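Side-chain contacts in C-glycoside 3-oxidase (PDB 7DVE), which uses FAD to oxidise the hydroxyl at C3 of the sugar in C-glycosides such as isoorientin and mangiferin, passing the electrons to oxygen to give hydrogen peroxide: residues A[129-134]-A[342-347]; A[165-170]-A[200-205]; A[179-184]-A[329-334]; A[210-215]-A[348-353]. All blocks are in the same frame, centred on the assembly; numbering follows the deposited sequence.

Interaction 1. Residues A[129-134]-A[342-347]; sequences TGACPR and HGQVMQ. With FAD (flavin-adenine dinucleotide), chain C.
His342 touches Pro133 through CE1, which lies 3.6 Å from Pro133 CG, the side chains crossing at about a right angle. Its CG stands anti to the backbone N (chi1 159°), carrying the imidazole off the strand to the loop 129-134. There NE2 donates to Gln344 OE1 at 2.7 Å, the oxygen in the ring plane and the N-H well aimed (159°). Two residues on, Gln344 OE1 comes 4.1 Å from Ala131 CB and also accepts from Asn488 ND2; the amide NE2 gives Met346 SD a weak bond. A leucine replacing His342 would probably leave Gln344 OE1 short of one donor and its amide freer to turn. Ala131, with only a methyl between strand and cofactor, pairs its backbone with the flavin: N donates to FAD O4 (2.9 Å), O accepts from FAD N3 (2.8 Å). Thr129 OG1 adds a bond to FAD N5 (3.1 Å). This is the isoalloxazine-binding loop of a GMC oxidoreductase, backed by a sheet strand near the proposed proton acceptor His444.

Interaction 2. Residues A[165-170]-A[200-205]; sequences TDAFDA and LAVHRR
Ala167 and Val202 bring their CA atoms closest, 7.5 Å apart, where a type I beta turn from Asp166 to Asp169 rests beside strand 196-204 of the large antiparallel sheet. The turn is closed by Asp169 N donating to Asp166 O at 2.8 Å. Thr165 OG1 donates to Asp166 OD1 from above the carboxylate plane. Alanine suits the second position of the turn, short enough to let the loop settle on the strand: Ala167 CB meets Val202 CG1 at 3.6 Å. That valine methyl lies between the backbone N and the carbonyl carbon of its own residue (chi1 78°). Arg204, at the border, has its main partner in Glu326, a salt bridge through NH1; its NH2 adds a weak bond to Ala167 O, bent (124°) at the guanidinium edge. Deeper in, the Phe168 ring and the Leu200 chain cross at about a right angle, and Leu200 CD1 abuts the ring edge close to its plane, 3.4 Å from Phe168 CE2.

Interaction 3. Residues A[179-184]-A[329-334]; sequences ERLAAV and GVTWVP
Leu181 bridges from its helix to two residues of strand 330-333, Thr331 and Val333. Its CB already aims at the strand, though it stays 5.5 Å from Thr331 CG2, so the contact is left to the branch beyond. CG lies anti to the carbonyl carbon (chi1 -66°) and is still 5.3 Å from Val333 CG2, but the second torsion (-178°) stretches CD1 straight on toward the sheet. CD2, the other branch, stays farther from the strand. CD1 therefore does the work: it meets Val333 CG2 at 4.0 Å, the two side chains crossing at about a right angle, and Thr331 CG2 at 4.2 Å, where the chains run past each other in opposite directions. Thr331 and Val333 are two positions apart on an extended strand and so offer methyls on the same face; their beta-branched shape suits a strand, while leucine gives the helix the reach to span the gap. The threonine turns CG2 rather than OG1 to the leucine, keeping the meeting apolar. Between them Trp332 points away from the helix, with Pro334 CG over one face of its indole and Pro133 packed against it. Helix 176-183 thus lies over the face of the antiparallel sheet turned away from the flavin: Leu181 also touches Val345 on the neighbouring strand 341-347, and Val195 and Ile426 in loops join the same apolar patch.

Interaction 4. Residues A[210-215]-A[348-353]; sequences LVWSGS and LDASPV
Trp212 presents the rim of its indole, not a face, to Ala350: the alanine CB lies in the ring plane, 3.6 Å from CZ2 and 3.8 Å from CH2. The first torsion (-53°) sets CG beside the backbone N, and the flat ring projects from the end of strand 210-212 toward the loop 348-353 with its six-membered half leading. Ala350 brings nothing but a methyl, so the wide ring can approach; its backbone is bent there by a 3-10 turn in which Ser351 N donates to Leu348 O. Asp349 O also lies near the ring plane, but 4.4 Å from NE1. The Asp349 carboxylate is engaged elsewhere, OD2 with Ser325 and OD1 with Gln347. Around the indole, His53 meets it with ring planes at about 55°, Leu200 and Leu324 pack on it, and Thr129 of the flavin site lies near. Where CZ2 and CH2 meet the Ala350 methyl, the contact is carbon on carbon, a matter of van der Waals fit rather than directed bonds.

How the interactions relate
From the N terminus, the flavin-binding loop 129-134 opens interaction 1, which closes only at strand 341-347, with 207 residues between its segments. Interaction 2 is nested inside that span, opening at 165-170 and closing a short loop at 200-205. Interaction 3 nests there too, opening at 179-184, before interaction 2 closes, and ending at 329-334; the two therefore cross. Interaction 4 starts at 210-215, after interaction 2 has closed, and ends at 348-353, crossing both interaction 1 and interaction 3. Strands 210-212, 196-204, 330-333 and 341-347 follow one another across one antiparallel sheet, so the contacts tie it to the flavin loop, the outer helix 176-183, the turn at 165-170 and the loop 348-353 beside the FAD pocket.

Interaction 1. Residues A[129-134]-A[342-347]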
loop_
_atom_site.group_PDB
_atom_site.type_symbol
_atom_site.label_atom_id
_atom_site.label_comp_id
_atom_site.label_asym_id
_atom_site.label_seq_id
_atom_site.Cartn_x
_atom_site.Cartn_y
_atom_site.Cartn_z
ATOM N N THR A 129 7.249 -1.869 4.514
ATOM C CA THR A 129 7.603 -2.624 5.719
ATOM C C THR A 129 6.546 -3.665 6.089
ATOM O O THR A 129 6.458 -4.069 7.254
ATOM C CB THR A 129 7.853 -1.694 6.907
ATOM O OG1 THR A 129 6.691 -0.907 7.128
ATOM C CG2 THR A 129 9.059 -0.793 6.675
ATOM N N GLY A 130 5.712 -4.057 5.127
ATOM C CA GLY A 130 5.035 -5.342 5.101
ATOM C C GLY A 130 3.985 -5.629 6.157
ATOM O O GLY A 130 3.582 -6.787 6.263
ATOM N N ALA A 131 3.507 -4.647 6.933
ATOM C CA ALA A 131 2.528 -4.953 7.976
ATOM C C ALA A 131 1.119 -5.122 7.383
ATOM O O ALA A 131 0.644 -4.256 6.629
ATOM C CB ALA A 131 2.538 -3.873 9.051
ATOM N N CYS A 132 0.441 -6.232 7.730
ATOM C CA CYS A 132 -0.819 -6.612 7.084
ATOM C C CYS A 132 -1.936 -6.959 8.067
ATOM O O CYS A 132 -2.465 -8.073 8.042
ATOM C CB CYS A 132 -0.594 -7.790 6.142
ATOM S SG CYS A 132 0.351 -7.422 4.661
ATOM N N PRO A 133 -2.384 -6.013 8.888
ATOM C CA PRO A 133 -3.546 -6.287 9.743
ATOM C C PRO A 133 -4.842 -6.354 8.945
ATOM O O PRO A 133 -4.950 -5.862 7.816
ATOM C CB PRO A 133 -3.565 -5.105 10.713
ATOM C CG PRO A 133 -2.956 -3.988 9.945
ATOM C CD PRO A 133 -1.960 -4.604 8.961
ATOM N N ARG A 134 -5.857 -6.988 9.573
ATOM C CA ARG A 134 -7.220 -6.992 9.074
ATOM C C ARG A 134 -7.959 -5.778 9.625
ATOM O O ARG A 134 -7.671 -5.335 10.739
ATOM C CB ARG A 134 -7.940 -8.269 9.498
ATOM C CG ARG A 134 -7.497 -9.510 8.728
ATOM C CD ARG A 134 -8.273 -10.735 9.159
ATOM N NE ARG A 134 -7.839 -11.924 8.433
ATOM C CZ ARG A 134 -8.665 -12.834 7.939
ATOM N NH1 ARG A 134 -9.979 -12.728 8.084
ATOM N NH2 ARG A 134 -8.163 -13.874 7.272
ATOM N N HIS A 342 -4.854 2.555 14.898
ATOM C CA HIS A 342 -4.053 1.371 14.616
ATOM C C HIS A 342 -2.649 1.617 15.164
ATOM O O HIS A 342 -2.026 2.633 14.837
ATOM C CB HIS A 342 -4.016 1.082 13.121
ATOM C CG HIS A 342 -2.870 0.225 12.703
ATOM N ND1 HIS A 342 -2.892 -1.149 12.814
ATOM C CD2 HIS A 342 -1.650 0.546 12.200
ATOM C CE1 HIS A 342 -1.749 -1.640 12.375
ATOM N NE2 HIS A 342 -0.980 -0.633 11.988
ATOM N N GLY A 343 -2.159 0.714 16.010
ATOM C CA GLY A 343 -0.859 0.862 16.636
ATOM C C GLY A 343 0.086 -0.240 16.195
ATOM O O GLY A 343 -0.303 -1.403 16.086
ATOM N N GLN A 344 1.330 0.126 15.956
ATOM C CA GLN A 344 2.325 -0.898 15.749
ATOM C C GLN A 344 3.590 -0.483 16.475
ATOM O O GLN A 344 3.939 0.702 16.512
ATOM C CB GLN A 344 2.599 -1.156 14.261
ATOM C CG GLN A 344 2.932 0.063 13.449
ATOM C CD GLN A 344 2.733 -0.170 11.957
ATOM O OE1 GLN A 344 1.681 -0.667 11.506
ATOM N NE2 GLN A 344 3.745 0.190 11.182
ATOM N N VAL A 345 4.232 -1.482 17.083
ATOM C CA VAL A 345 5.523 -1.357 17.742
ATOM C C VAL A 345 6.522 -2.188 16.952
ATOM O O VAL A 345 6.238 -3.341 16.614
ATOM C CB VAL A 345 5.443 -1.828 19.204
ATOM C CG1 VAL A 345 6.726 -1.476 19.926
ATOM C CG2 VAL A 345 4.254 -1.214 19.874
ATOM N N MET A 346 7.687 -1.613 16.661
ATOM C CA MET A 346 8.564 -2.134 15.623
ATOM C C MET A 346 10.021 -2.036 16.023
ATOM O O MET A 346 10.462 -1.000 16.514
ATOM C CB MET A 346 8.382 -1.372 14.290
ATOM C CG MET A 346 6.943 -0.976 13.963
ATOM S SD MET A 346 6.795 0.527 13.047
ATOM C CE MET A 346 6.780 1.742 14.358
ATOM N N GLN A 347 10.771 -3.111 15.786
ATOM C CA GLN A 347 12.215 -2.986 15.684
ATOM C C GLN A 347 12.522 -2.016 14.552
ATOM O O GLN A 347 11.758 -1.907 13.589
ATOM C CB GLN A 347 12.875 -4.361 15.429
ATOM C CG GLN A 347 12.354 -5.164 14.232
ATOM C CD GLN A 347 13.035 -6.545 14.093
ATOM O OE1 GLN A 347 12.944 -7.407 14.976
ATOM N NE2 GLN A 347 13.724 -6.745 12.978
HETATM P PA FAD C . 1.583 0.878 -5.775
HETATM O O1A FAD C . 1.922 2.321 -5.798
HETATM O O2A FAD C . 2.215 0.009 -4.755
HETATM O O5B FAD C . 1.935 0.406 -7.277
HETATM C C5B FAD C . 1.342 1.097 -8.380
HETATM C C4B FAD C . 2.233 0.989 -9.591
HETATM O O4B FAD C . 1.510 1.657 -10.667
HETATM C C3B FAD C . 3.532 1.799 -9.400
HETATM O O3B FAD C . 4.648 0.937 -9.697
HETATM C C2B FAD C . 3.378 2.882 -10.478
HETATM O O2B FAD C . 4.629 3.212 -11.086
HETATM C C1B FAD C . 2.510 2.200 -11.516
HETATM N N9A FAD C . 1.860 3.213 -12.425
HETATM C C8A FAD C . 1.178 4.261 -11.937
HETATM N N7A FAD C . 0.709 4.977 -12.965
HETATM C C5A FAD C . 1.101 4.386 -14.096
HETATM C C6A FAD C . 0.877 4.699 -15.380
HETATM N N6A FAD C . 0.151 5.794 -15.602
HETATM N N1A FAD C . 1.351 3.955 -16.397
HETATM C C2A FAD C . 2.102 2.820 -16.084
HETATM N N3A FAD C . 2.314 2.502 -14.729
HETATM C C4A FAD C . 1.810 3.290 -13.765
HETATM N N1 FAD C . 1.467 -0.642 3.465
HETATM C C2 FAD C . 0.927 -1.553 4.356
HETATM O O2 FAD C . -0.184 -2.008 4.109
HETATM N N3 FAD C . 1.638 -1.923 5.509
HETATM C C4 FAD C . 2.931 -1.401 5.738
HETATM O O4 FAD C . 3.556 -1.752 6.744
HETATM C C4X FAD C . 3.458 -0.487 4.832
HETATM N N5 FAD C . 4.668 0.096 5.019
HETATM C C5X FAD C . 5.201 0.878 4.036
HETATM C C6 FAD C . 6.512 1.379 4.144
HETATM C C7 FAD C . 7.101 2.130 3.133
HETATM C C7M FAD C . 8.551 2.659 3.281
HETATM C C8 FAD C . 6.371 2.405 1.976
HETATM C C8M FAD C . 7.010 3.239 0.850
HETATM C C9 FAD C . 5.061 1.919 1.860
HETATM C C9A FAD C . 4.464 1.162 2.885
HETATM N N10 FAD C . 3.195 0.706 2.786
HETATM C C10 FAD C . 2.710 -0.131 3.706
HETATM C "C1'" FAD C . 2.290 1.071 1.659
HETATM C "C2'" FAD C . 2.210 0.042 0.525
HETATM O "O2'" FAD C . 3.484 0.001 -0.140
HETATM C "C3'" FAD C . 1.046 0.401 -0.458
HETATM O "O3'" FAD C . -0.205 0.388 0.244
HETATM C "C4'" FAD C . 0.918 -0.638 -1.573
HETATM O "O4'" FAD C . 2.146 -0.729 -2.281
HETATM C "C5'" FAD C . -0.203 -0.229 -2.567
HETATM O "O5'" FAD C . -0.178 -1.081 -3.730
HETATM P P FAD C . -0.774 -0.648 -5.171
HETATM O O1P FAD C . -0.400 -1.612 -6.242
HETATM O O2P FAD C . -2.202 -0.355 -4.926
HETATM O O3P FAD C . -0.009 0.691 -5.660
#

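Interaction 2. Residues A[165-170]-A[200-205]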
loop_
_atom_site.group_PDB
_atom_site.type_symbol
_atom_site.label_atom_id
_atom_site.label_comp_id
_atom_site.label_asym_id
_atom_site.label_seq_id
_atom_site.Cartn_x
_atom_site.Cartn_y
_atom_site.Cartn_z
ATOM N N THR A 165 2.558 -14.468 11.037
ATOM C CA THR A 165 2.756 -13.817 12.331
ATOM C C THR A 165 3.992 -14.322 13.075
ATOM O O THR A 165 4.377 -13.715 14.076
ATOM C CB THR A 165 1.525 -14.036 13.227
ATOM O OG1 THR A 165 1.363 -15.446 13.465
ATOM C CG2 THR A 165 0.249 -13.485 12.588
ATOM N N ASP A 166 4.610 -15.414 12.621
ATOM C CA ASP A 166 5.582 -16.167 13.402
ATOM C C ASP A 166 7.028 -15.893 13.013
ATOM O O ASP A 166 7.924 -16.444 13.644
ATOM C CB ASP A 166 5.317 -17.674 13.270
ATOM C CG ASP A 166 3.913 -18.049 13.706
ATOM O OD1 ASP A 166 3.375 -17.388 14.627
ATOM O OD2 ASP A 166 3.342 -18.998 13.130
ATOM N N ALA A 167 7.269 -15.043 12.017
ATOM C CA ALA A 167 8.605 -14.891 11.442
ATOM C C ALA A 167 9.672 -14.575 12.487
ATOM O O ALA A 167 10.829 -14.996 12.337
ATOM C CB ALA A 167 8.582 -13.795 10.374
ATOM N N PHE A 168 9.301 -13.871 13.555
ATOM C CA PHE A 168 10.224 -13.469 14.606
ATOM C C PHE A 168 10.104 -14.298 15.874
ATOM O O PHE A 168 10.675 -13.911 16.893
ATOM C CB PHE A 168 10.008 -11.997 14.958
ATOM C CG PHE A 168 10.309 -11.065 13.839
ATOM C CD1 PHE A 168 11.583 -10.561 13.666
ATOM C CD2 PHE A 168 9.321 -10.695 12.944
ATOM C CE1 PHE A 168 11.873 -9.705 12.611
ATOM C CE2 PHE A 168 9.606 -9.837 11.895
ATOM C CZ PHE A 168 10.889 -9.346 11.739
ATOM N N ASP A 169 9.402 -15.440 15.850
ATOM C CA ASP A 169 9.135 -16.140 17.110
ATOM C C ASP A 169 10.368 -16.814 17.712
ATOM O O ASP A 169 10.324 -17.183 18.891
ATOM C CB ASP A 169 8.042 -17.194 16.933
ATOM C CG ASP A 169 6.636 -16.603 16.967
ATOM O OD1 ASP A 169 6.478 -15.372 17.095
ATOM O OD2 ASP A 169 5.674 -17.391 16.841
ATOM N N ALA A 170 11.451 -17.005 16.945
ATOM C CA ALA A 170 12.653 -17.655 17.473
ATOM C C ALA A 170 13.693 -16.673 18.007
ATOM O O ALA A 170 14.737 -17.114 18.498
ATOM C CB ALA A 170 13.318 -18.538 16.408
ATOM N N LEU A 200 2.559 -10.210 8.995
ATOM C CA LEU A 200 3.557 -9.538 8.163
ATOM C C LEU A 200 3.713 -10.228 6.818
ATOM O O LEU A 200 3.757 -11.459 6.739
ATOM C CB LEU A 200 4.938 -9.486 8.855
ATOM C CG LEU A 200 5.184 -8.603 10.078
ATOM C CD1 LEU A 200 6.562 -8.921 10.706
ATOM C CD2 LEU A 200 5.048 -7.052 9.746
ATOM N N ALA A 201 3.854 -9.428 5.766
ATOM C CA ALA A 201 4.083 -9.949 4.420
ATOM C C ALA A 201 5.583 -10.131 4.276
ATOM O O ALA A 201 6.296 -9.246 3.799
ATOM C CB ALA A 201 3.516 -9.008 3.366
ATOM N N VAL A 202 6.073 -11.288 4.722
ATOM C CA VAL A 202 7.504 -11.532 4.859
ATOM C C VAL A 202 7.756 -12.999 4.538
ATOM O O VAL A 202 6.870 -13.839 4.704
ATOM C CB VAL A 202 7.994 -11.165 6.286
ATOM C CG1 VAL A 202 7.629 -12.266 7.294
ATOM C CG2 VAL A 202 9.455 -10.976 6.294
ATOM N N HIS A 203 8.967 -13.305 4.068
ATOM C CA HIS A 203 9.367 -14.688 3.828
ATOM C C HIS A 203 10.868 -14.817 4.030
ATOM O O HIS A 203 11.601 -13.826 4.106
ATOM C CB HIS A 203 8.992 -15.167 2.416
ATOM C CG HIS A 203 9.728 -14.445 1.328
ATOM N ND1 HIS A 203 9.285 -13.252 0.794
ATOM C CD2 HIS A 203 10.896 -14.722 0.703
ATOM C CE1 HIS A 203 10.136 -12.840 -0.129
ATOM N NE2 HIS A 203 11.130 -13.709 -0.196
ATOM N N ARG A 204 11.326 -16.057 4.098
ATOM C CA ARG A 204 12.744 -16.350 4.192
ATOM C C ARG A 204 13.306 -16.646 2.812
ATOM O O ARG A 204 12.698 -17.369 2.017
ATOM C CB ARG A 204 12.997 -17.542 5.113
ATOM C CG ARG A 204 12.518 -17.295 6.524
ATOM C CD ARG A 204 13.452 -17.863 7.567
ATOM N NE ARG A 204 13.042 -17.388 8.881
ATOM C CZ ARG A 204 13.797 -16.659 9.690
ATOM N NH1 ARG A 204 15.048 -16.354 9.383
ATOM N NH2 ARG A 204 13.286 -16.236 10.838
ATOM N N ARG A 205 14.470 -16.084 2.532
ATOM C CA ARG A 205 15.157 -16.451 1.316
ATOM C C ARG A 205 15.709 -17.863 1.468
ATOM O O ARG A 205 16.090 -18.286 2.566
ATOM C CB ARG A 205 16.259 -15.438 1.026
ATOM C CG ARG A 205 15.714 -14.005 0.794
ATOM C CD ARG A 205 16.790 -12.950 1.064
ATOM N NE ARG A 205 18.029 -13.295 0.377
ATOM C CZ ARG A 205 18.212 -13.164 -0.928
ATOM N NH1 ARG A 205 17.292 -12.607 -1.700
ATOM N NH2 ARG A 205 19.345 -13.606 -1.471
#

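Interaction 3. Residues A[179-184]-A[329-334]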
loop_
_atom_site.group_PDB
_atom_site.type_symbol
_atom_site.label_atom_id
_atom_site.label_comp_id
_atom_site.label_asym_id
_atom_site.label_seq_id
_atom_site.Cartn_x
_atom_site.Cartn_y
_atom_site.Cartn_z
ATOM N N GLU A 179 4.294 -8.898 25.781
ATOM C CA GLU A 179 4.075 -9.119 27.212
ATOM C C GLU A 179 3.851 -7.802 27.944
ATOM O O GLU A 179 2.896 -7.651 28.729
ATOM C CB GLU A 179 5.294 -9.822 27.800
ATOM C CG GLU A 179 5.041 -11.056 28.598
ATOM C CD GLU A 179 6.361 -11.692 29.033
ATOM O OE1 GLU A 179 6.330 -12.793 29.647
ATOM O OE2 GLU A 179 7.421 -11.069 28.782
ATOM N N ARG A 180 4.750 -6.841 27.717
ATOM C CA ARG A 180 4.674 -5.579 28.438
ATOM C C ARG A 180 3.410 -4.808 28.074
ATOM O O ARG A 180 2.792 -4.179 28.941
ATOM C CB ARG A 180 5.934 -4.767 28.172
ATOM C CG ARG A 180 7.110 -5.300 28.951
ATOM C CD ARG A 180 8.413 -4.653 28.545
ATOM N NE ARG A 180 9.532 -5.482 28.962
ATOM C CZ ARG A 180 10.751 -5.025 29.204
ATOM N NH1 ARG A 180 11.054 -3.745 29.031
ATOM N NH2 ARG A 180 11.689 -5.870 29.626
ATOM N N LEU A 181 2.987 -4.867 26.808
ATOM C CA LEU A 181 1.762 -4.174 26.415
ATOM C C LEU A 181 0.536 -4.861 26.999
ATOM O O LEU A 181 -0.367 -4.201 27.524
ATOM C CB LEU A 181 1.662 -4.105 24.894
ATOM C CG LEU A 181 2.744 -3.231 24.276
ATOM C CD1 LEU A 181 2.539 -3.173 22.785
ATOM C CD2 LEU A 181 2.692 -1.843 24.900
ATOM N N ALA A 182 0.487 -6.195 26.918
ATOM C CA ALA A 182 -0.637 -6.932 27.478
ATOM C C ALA A 182 -0.806 -6.618 28.952
ATOM O O ALA A 182 -1.933 -6.582 29.450
ATOM C CB ALA A 182 -0.436 -8.438 27.263
ATOM N N ALA A 183 0.299 -6.382 29.659
ATOM C CA ALA A 183 0.211 -6.042 31.080
ATOM C C ALA A 183 -0.726 -4.863 31.336
ATOM O O ALA A 183 -1.462 -4.855 32.326
ATOM C CB ALA A 183 1.602 -5.717 31.629
ATOM N N VAL A 184 -0.695 -3.851 30.472
ATOM C CA VAL A 184 -1.463 -2.624 30.660
ATOM C C VAL A 184 -2.663 -2.562 29.715
ATOM O O VAL A 184 -3.196 -1.486 29.481
ATOM C CB VAL A 184 -0.583 -1.368 30.491
ATOM C CG1 VAL A 184 0.569 -1.353 31.483
ATOM C CG2 VAL A 184 -0.056 -1.274 29.058
ATOM N N GLY A 329 10.855 -7.734 16.615
ATOM C CA GLY A 329 9.773 -7.963 15.675
ATOM C C GLY A 329 8.839 -6.769 15.543
ATOM O O GLY A 329 9.239 -5.601 15.671
ATOM N N VAL A 330 7.573 -7.084 15.258
ATOM C CA VAL A 330 6.504 -6.106 15.088
ATOM C C VAL A 330 5.296 -6.611 15.870
ATOM O O VAL A 330 4.852 -7.748 15.670
ATOM C CB VAL A 330 6.137 -5.889 13.599
ATOM C CG1 VAL A 330 5.134 -4.756 13.435
ATOM C CG2 VAL A 330 7.382 -5.597 12.754
ATOM N N THR A 331 4.794 -5.782 16.774
ATOM C CA THR A 331 3.571 -6.020 17.517
ATOM C C THR A 331 2.463 -5.084 17.040
ATOM O O THR A 331 2.703 -3.914 16.692
ATOM C CB THR A 331 3.785 -5.810 19.017
ATOM O OG1 THR A 331 4.825 -6.659 19.482
ATOM C CG2 THR A 331 2.516 -6.110 19.803
ATOM N N TRP A 332 1.244 -5.610 17.100
ATOM C CA TRP A 332 0.033 -4.989 16.605
ATOM C C TRP A 332 -0.866 -4.640 17.785
ATOM O O TRP A 332 -1.181 -5.510 18.601
ATOM C CB TRP A 332 -0.670 -5.960 15.661
ATOM C CG TRP A 332 -1.996 -5.525 15.139
ATOM C CD1 TRP A 332 -2.473 -4.246 15.062
ATOM C CD2 TRP A 332 -3.014 -6.374 14.586
ATOM N NE1 TRP A 332 -3.723 -4.249 14.501
ATOM C CE2 TRP A 332 -4.083 -5.540 14.207
ATOM C CE3 TRP A 332 -3.123 -7.758 14.387
ATOM C CZ2 TRP A 332 -5.245 -6.036 13.625
ATOM C CZ3 TRP A 332 -4.271 -8.260 13.818
ATOM C CH2 TRP A 332 -5.326 -7.401 13.445
ATOM N N VAL A 333 -1.259 -3.370 17.885
ATOM C CA VAL A 333 -2.222 -2.902 18.875
ATOM C C VAL A 333 -3.481 -2.527 18.106
ATOM O O VAL A 333 -3.551 -1.432 17.523
ATOM C CB VAL A 333 -1.693 -1.712 19.687
ATOM C CG1 VAL A 333 -2.622 -1.452 20.889
ATOM C CG2 VAL A 333 -0.244 -1.953 20.123
ATOM N N PRO A 334 -4.488 -3.400 18.080
ATOM C CA PRO A 334 -5.573 -3.258 17.102
ATOM C C PRO A 334 -6.495 -2.078 17.358
ATOM O O PRO A 334 -6.759 -1.686 18.496
ATOM C CB PRO A 334 -6.338 -4.581 17.226
ATOM C CG PRO A 334 -5.297 -5.549 17.738
ATOM C CD PRO A 334 -4.429 -4.750 18.668
#

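Interaction 4. Residues A[210-215]-A[348-353]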
loop_
_atom_site.group_PDB
_atom_site.type_symbol
_atom_site.label_atom_id
_atom_site.label_comp_id
_atom_site.label_asym_id
_atom_site.label_seq_id
_atom_site.Cartn_x
_atom_site.Cartn_y
_atom_site.Cartn_z
ATOM N N LEU A 210 15.351 -13.515 6.413
ATOM C CA LEU A 210 14.020 -12.916 6.378
ATOM C C LEU A 210 14.012 -11.619 5.564
ATOM O O LEU A 210 14.939 -10.816 5.680
ATOM C CB LEU A 210 13.601 -12.606 7.808
ATOM C CG LEU A 210 12.146 -12.651 8.224
ATOM C CD1 LEU A 210 11.530 -13.986 7.859
ATOM C CD2 LEU A 210 12.050 -12.392 9.727
ATOM N N VAL A 211 12.940 -11.391 4.787
ATOM C CA VAL A 211 12.826 -10.214 3.920
ATOM C C VAL A 211 11.360 -9.977 3.538
ATOM O O VAL A 211 10.564 -10.911 3.457
ATOM C CB VAL A 211 13.719 -10.365 2.663
ATOM C CG1 VAL A 211 13.139 -11.417 1.714
ATOM C CG2 VAL A 211 13.870 -9.007 1.960
ATOM N N TRP A 212 11.008 -8.709 3.299
ATOM C CA TRP A 212 9.629 -8.331 2.960
ATOM C C TRP A 212 9.192 -8.922 1.616
ATOM O O TRP A 212 9.982 -9.054 0.675
ATOM C CB TRP A 212 9.478 -6.797 2.908
ATOM C CG TRP A 212 9.949 -6.099 4.151
ATOM C CD1 TRP A 212 10.959 -5.182 4.245
ATOM C CD2 TRP A 212 9.448 -6.273 5.488
ATOM N NE1 TRP A 212 11.132 -4.788 5.553
ATOM C CE2 TRP A 212 10.212 -5.433 6.335
ATOM C CE3 TRP A 212 8.435 -7.061 6.054
ATOM C CZ2 TRP A 212 9.981 -5.343 7.708
ATOM C CZ3 TRP A 212 8.212 -6.975 7.420
ATOM C CH2 TRP A 212 8.984 -6.123 8.235
ATOM N N SER A 213 7.903 -9.244 1.534
ATOM C CA SER A 213 7.271 -9.861 0.372
ATOM C C SER A 213 6.466 -8.820 -0.400
ATOM O O SER A 213 5.765 -8.004 0.197
ATOM C CB SER A 213 6.334 -10.993 0.813
ATOM O OG SER A 213 7.053 -12.063 1.402
ATOM N N GLY A 214 6.555 -8.858 -1.727
ATOM C CA GLY A 214 5.872 -7.875 -2.552
ATOM C C GLY A 214 5.221 -8.433 -3.801
ATOM O O GLY A 214 4.675 -9.538 -3.777
ATOM N N SER A 215 5.250 -7.674 -4.902
ATOM C CA SER A 215 4.676 -8.178 -6.148
ATOM C C SER A 215 5.391 -9.423 -6.656
ATOM O O SER A 215 4.799 -10.173 -7.434
ATOM C CB SER A 215 4.707 -7.097 -7.219
ATOM O OG SER A 215 3.949 -5.998 -6.787
ATOM N N LEU A 348 13.657 -1.322 14.651
ATOM C CA LEU A 348 13.855 -0.142 13.808
ATOM C C LEU A 348 13.965 -0.488 12.323
ATOM O O LEU A 348 13.541 0.309 11.479
ATOM C CB LEU A 348 15.088 0.628 14.251
ATOM C CG LEU A 348 15.059 1.067 15.710
ATOM C CD1 LEU A 348 16.389 1.750 16.079
ATOM C CD2 LEU A 348 13.872 1.965 15.963
ATOM N N ASP A 349 14.525 -1.656 11.968
ATOM C CA ASP A 349 14.649 -1.933 10.538
ATOM C C ASP A 349 13.324 -2.374 9.917
ATOM O O ASP A 349 13.280 -2.631 8.708
ATOM C CB ASP A 349 15.784 -2.952 10.275
ATOM C CG ASP A 349 15.461 -4.367 10.733
ATOM O OD1 ASP A 349 14.401 -4.588 11.351
ATOM O OD2 ASP A 349 16.328 -5.263 10.551
ATOM N N ALA A 350 12.258 -2.443 10.712
ATOM C CA ALA A 350 10.895 -2.655 10.238
ATOM C C ALA A 350 10.034 -1.421 10.405
ATOM O O ALA A 350 8.806 -1.531 10.353
ATOM C CB ALA A 350 10.222 -3.814 10.979
ATOM N N SER A 351 10.642 -0.260 10.662
ATOM C CA SER A 351 9.755 0.893 10.739
ATOM C C SER A 351 9.728 1.628 9.400
ATOM O O SER A 351 10.743 1.685 8.712
ATOM C CB SER A 351 10.197 1.851 11.846
ATOM O OG SER A 351 9.774 3.184 11.577
ATOM N N PRO A 352 8.587 2.173 8.971
ATOM C CA PRO A 352 8.557 2.925 7.712
ATOM C C PRO A 352 9.163 4.303 7.825
ATOM O O PRO A 352 9.384 4.955 6.805
ATOM C CB PRO A 352 7.053 3.022 7.393
ATOM C CG PRO A 352 6.380 2.906 8.719
ATOM C CD PRO A 352 7.243 1.984 9.546
ATOM N N VAL A 353 9.422 4.773 9.026
ATOM C CA VAL A 353 10.014 6.073 9.250
ATOM C C VAL A 353 11.262 5.870 10.090
ATOM O O VAL A 353 11.261 5.075 11.035
ATOM C CB VAL A 353 9.029 7.023 9.959
ATOM C CG1 VAL A 353 9.696 8.332 10.235
ATOM C CG2 VAL A 353 7.792 7.213 9.123
#